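Local coordinates for protein ATP-citrate lyase beta-subunit (PDB 6HXJ) that probably takes part, as one subunit of ATP-citrate lyase, in the ATP-driven reaction of citrate and CoA that yields oxaloacetate and acetyl-CoA, at residues A[232-235]-A[236-239]; A[388-391]-A[392-395]. All blocks are in the same frame, centred on the assembly; numbering follows the deposited sequence.

Interaction 1 of 2, residues A[232-235]-A[236-239]; sequences PFTE and AEQQ
F233, on the approach to the helix that begins at residue 235, meets two helix side chains four and five residues further on. Its CB lies 3.7 Å from CG of Q238, while OE1 of E237 sits at the edge of its ring, in the ring plane, 3.6 Å from CD1. Ring and carboxylate planes are turned 75° apart, and the two side chains cross at about a right angle. With CG swung to the side of the backbone N (chi1 -34°), the ring leads away from the helix although CB points toward it.

T234 comes next and occupies the N-cap position. Its carbonyl oxygen accepts a nearly straight hydrogen bond from N of Q238, 3.1 Å long with an angle of 172° at the hydrogen, and CG of Q238 packs against the same oxygen. The T234 side chain crosses the extended arm of E237 at a slant: CG2 touches OE2 at 3.5 Å, and OG1 lies over the aliphatic part at 3.6 Å from CG. E237 is buried, but its carboxylate has partners beyond the turn, since OE2 forms a salt bridge with R231 and accepts a hydrogen bond from the backbone N of E255. Shortening E237 to an alanine would probably leave R231 without its charged mate and N of E255 without this acceptor, and remove the contacts to the T234 methyl and the F233 ring edge.

E235 continues the helical ladder, its O bonded to N of Q239 at 2.9 Å. A236 and E237 rest on F253 of strand 250-255. The whole is a helix N-terminus with a threonine at the N-cap position, its first turn closed by i-to-i+4 backbone bonds, and it sits within the citrate-binding region, against strand 250-255.

Interaction 2 of 2, residues A[388-391]-A[392-395]; sequences MTDI and VDLA
Between T389 and A395 the backbone winds into the short C-terminal helix 391-397 through two weak i-to-i+3 hydrogen bonds, from N of V392 to O of T389 and from N of D393 to O of D390, followed by an i-to-i+4 bond of 3.0 Å from N of A395 to O of I391. Beside the first of these, CB of V392 packs on O of T389 at 3.4 Å. D390 and D393 stand side by side and point the same way, with their carboxylate planes 33° apart. OD1 of D390 and OD2 of D393 come within 3.8 Å, a pairing of like charges that would be expected to be unfavourable; a long, weak ion pair from OD1 of D393 to R281 may offset part of it.

This is the entry to the last helix of a domain in the succinyl-CoA synthetase family, laid against the mixed sheet, I391 and A395 on I317 and L394 on W354. On the turn itself, CD1 of L394 reaches back to O of D390 at 3.3 Å. V392 has CG1 anti to its backbone N (chi1 166°), which leaves CG2 on the side of the T389 carbonyl, 3.8 Å from that oxygen. Helix 268-280 is met by T389 and V392, both touching Y274, and the backbone of another protein chain packs on T389 and D390.

How the interactions relate
Both interactions are helix entries within the citrate-binding region, yet they do not touch: their centres are 29 Å apart and their nearest atoms about 21 Å. Interaction 1 is a surface contact at the start of helix 235-246, within a single chain; interaction 2 is partly buried at helix 391-397 and adjoins another protein chain. Each rests on the mixed sheet, but on different strands: 250-255, at one edge, for the first, and 315-318 and 352-356 for the second. Their acidic groups illustrate how setting shapes chemistry. A buried glutamate is matched by an arginine in interaction 1, whereas interaction 2 brings two partly exposed aspartates together beside an arginine that is a long, weak partner, and relies more on nonpolar packing.

Interaction 1 of 2, residues A[232-235]-A[236-239]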
loop_
_atom_site.group_PDB
_atom_site.type_symbol
_atom_site.label_atom_id
_atom_site.label_comp_id
_atom_site.label_asym_id
_atom_site.label_seq_id
_atom_site.Cartn_x
_atom_site.Cartn_y
_atom_site.Cartn_z
ATOM N N PRO A 232 -54.689 11.261 36.465
ATOM C CA PRO A 232 -53.567 11.147 35.509
ATOM C C PRO A 232 -52.622 12.348 35.565
ATOM O O PRO A 232 -52.987 13.440 36.005
ATOM C CB PRO A 232 -54.255 10.990 34.149
ATOM C CG PRO A 232 -55.739 10.864 34.444
ATOM C CD PRO A 232 -55.956 11.533 35.760
ATOM N N PHE A 233 -51.402 12.097 35.132
ATOM C CA PHE A 233 -50.231 12.936 35.191
ATOM C C PHE A 233 -50.315 14.226 34.429
ATOM O O PHE A 233 -50.869 14.288 33.338
ATOM C CB PHE A 233 -49.017 12.127 34.737
ATOM C CG PHE A 233 -49.088 10.670 35.120
ATOM C CD1 PHE A 233 -48.719 10.250 36.394
ATOM C CD2 PHE A 233 -49.506 9.711 34.201
ATOM C CE1 PHE A 233 -48.780 8.898 36.745
ATOM C CE2 PHE A 233 -49.567 8.361 34.552
ATOM C CZ PHE A 233 -49.187 7.962 35.817
ATOM N N THR A 234 -49.714 15.251 35.035
ATOM C CA THR A 234 -49.544 16.626 34.564
ATOM C C THR A 234 -48.476 16.673 33.444
ATOM O O THR A 234 -47.911 15.652 33.081
ATOM C CB THR A 234 -49.158 17.553 35.767
ATOM O OG1 THR A 234 -47.759 17.489 36.064
ATOM C CG2 THR A 234 -49.965 17.273 37.030
ATOM N N GLU A 235 -48.157 17.875 32.951
ATOM C CA GLU A 235 -47.142 18.103 31.913
ATOM C C GLU A 235 -45.720 17.790 32.355
ATOM O O GLU A 235 -45.021 17.050 31.667
ATOM C CB GLU A 235 -47.229 19.543 31.352
ATOM C CG GLU A 235 -47.343 20.665 32.385
ATOM C CD GLU A 235 -47.182 22.081 31.858
ATOM O OE1 GLU A 235 -47.915 22.462 30.916
ATOM O OE2 GLU A 235 -46.344 22.825 32.418
ATOM N N ALA A 236 -45.297 18.355 33.497
ATOM C CA ALA A 236 -43.976 18.150 34.079
ATOM C C ALA A 236 -43.779 16.671 34.260
ATOM O O ALA A 236 -42.813 16.122 33.751
ATOM C CB ALA A 236 -43.896 18.847 35.422
ATOM N N GLU A 237 -44.749 16.020 34.916
ATOM C CA GLU A 237 -44.763 14.597 35.195
ATOM C C GLU A 237 -44.508 13.776 33.960
ATOM O O GLU A 237 -43.481 13.095 33.889
ATOM C CB GLU A 237 -46.072 14.204 35.861
ATOM C CG GLU A 237 -46.086 14.576 37.342
ATOM C CD GLU A 237 -47.410 14.510 38.087
ATOM O OE1 GLU A 237 -48.159 13.523 37.899
ATOM O OE2 GLU A 237 -47.665 15.416 38.913
ATOM N N GLN A 238 -45.397 13.879 32.964
ATOM C CA GLN A 238 -45.255 13.146 31.708
ATOM C C GLN A 238 -43.921 13.453 31.045
ATOM O O GLN A 238 -43.303 12.570 30.441
ATOM C CB GLN A 238 -46.422 13.430 30.765
ATOM C CG GLN A 238 -47.778 13.005 31.344
ATOM C CD GLN A 238 -48.669 12.089 30.521
ATOM O OE1 GLN A 238 -48.583 10.861 30.628
ATOM N NE2 GLN A 238 -49.629 12.651 29.781
ATOM N N GLN A 239 -43.442 14.688 31.204
ATOM C CA GLN A 239 -42.148 15.032 30.622
ATOM C C GLN A 239 -41.006 14.229 31.269
ATOM O O GLN A 239 -40.131 13.724 30.562
ATOM C CB GLN A 239 -41.907 16.543 30.675
ATOM C CG GLN A 239 -42.733 17.315 29.648
ATOM C CD GLN A 239 -42.066 17.489 28.277
ATOM O OE1 GLN A 239 -41.041 16.865 27.943
ATOM N NE2 GLN A 239 -42.655 18.343 27.438
#

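Interaction 2 of 2, residues A[388-391]-A[392-395]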
loop_
_atom_site.group_PDB
_atom_site.type_symbol
_atom_site.label_atom_id
_atom_site.label_comp_id
_atom_site.label_asym_id
_atom_site.label_seq_id
_atom_site.Cartn_x
_atom_site.Cartn_y
_atom_site.Cartn_z
ATOM N N MET A 388 -28.090 11.102 57.372
ATOM C CA MET A 388 -28.857 11.248 56.126
ATOM C C MET A 388 -30.053 12.226 56.126
ATOM O O MET A 388 -30.008 13.237 55.408
ATOM C CB MET A 388 -29.388 9.889 55.657
ATOM C CG MET A 388 -29.696 9.868 54.174
ATOM S SD MET A 388 -30.367 8.336 53.525
ATOM C CE MET A 388 -32.048 8.396 54.054
ATOM N N THR A 389 -31.109 11.916 56.915
ATOM C CA THR A 389 -32.356 12.681 56.996
ATOM C C THR A 389 -32.271 13.795 58.047
ATOM O O THR A 389 -33.301 14.420 58.333
ATOM C CB THR A 389 -33.556 11.756 57.244
ATOM O OG1 THR A 389 -33.256 10.914 58.354
ATOM C CG2 THR A 389 -33.908 10.902 56.028
ATOM N N ASP A 390 -31.073 14.074 58.615
ATOM C CA ASP A 390 -30.962 15.122 59.640
ATOM C C ASP A 390 -30.856 16.519 59.045
ATOM O O ASP A 390 -30.960 17.489 59.792
ATOM C CB ASP A 390 -29.867 14.840 60.660
ATOM C CG ASP A 390 -30.269 13.805 61.705
ATOM O OD1 ASP A 390 -31.360 13.183 61.551
ATOM O OD2 ASP A 390 -29.512 13.631 62.689
ATOM N N ILE A 391 -30.761 16.640 57.707
ATOM C CA ILE A 391 -30.804 17.950 57.043
ATOM C C ILE A 391 -32.239 18.476 57.039
ATOM O O ILE A 391 -32.434 19.687 57.012
ATOM C CB ILE A 391 -30.149 17.989 55.638
ATOM C CG1 ILE A 391 -30.676 16.869 54.702
ATOM C CG2 ILE A 391 -28.625 17.979 55.762
ATOM C CD1 ILE A 391 -30.393 17.080 53.200
ATOM N N VAL A 392 -33.237 17.566 57.129
ATOM C CA VAL A 392 -34.666 17.884 57.202
ATOM C C VAL A 392 -34.942 18.661 58.505
ATOM O O VAL A 392 -35.748 19.586 58.500
ATOM C CB VAL A 392 -35.527 16.593 57.057
ATOM C CG1 VAL A 392 -36.978 16.813 57.459
ATOM C CG2 VAL A 392 -35.435 16.012 55.648
ATOM N N ASP A 393 -34.218 18.335 59.585
ATOM C CA ASP A 393 -34.360 19.006 60.885
ATOM C C ASP A 393 -33.840 20.433 60.790
ATOM O O ASP A 393 -34.552 21.379 61.144
ATOM C CB ASP A 393 -33.623 18.230 61.998
ATOM C CG ASP A 393 -33.950 16.734 62.160
ATOM O OD1 ASP A 393 -34.856 16.230 61.445
ATOM O OD2 ASP A 393 -33.289 16.064 62.996
ATOM N N LEU A 394 -32.624 20.575 60.236
ATOM C CA LEU A 394 -31.935 21.840 60.016
ATOM C C LEU A 394 -32.770 22.782 59.149
ATOM O O LEU A 394 -32.758 24.001 59.365
ATOM C CB LEU A 394 -30.573 21.572 59.374
ATOM C CG LEU A 394 -29.410 21.402 60.350
ATOM C CD1 LEU A 394 -29.510 20.120 61.176
ATOM C CD2 LEU A 394 -28.119 21.408 59.623
ATOM N N ALA A 395 -33.532 22.197 58.199
ATOM C CA ALA A 395 -34.415 22.908 57.287
ATOM C C ALA A 395 -35.704 23.336 58.000
ATOM O O ALA A 395 -36.159 24.462 57.786
ATOM C CB ALA A 395 -34.734 22.036 56.090
#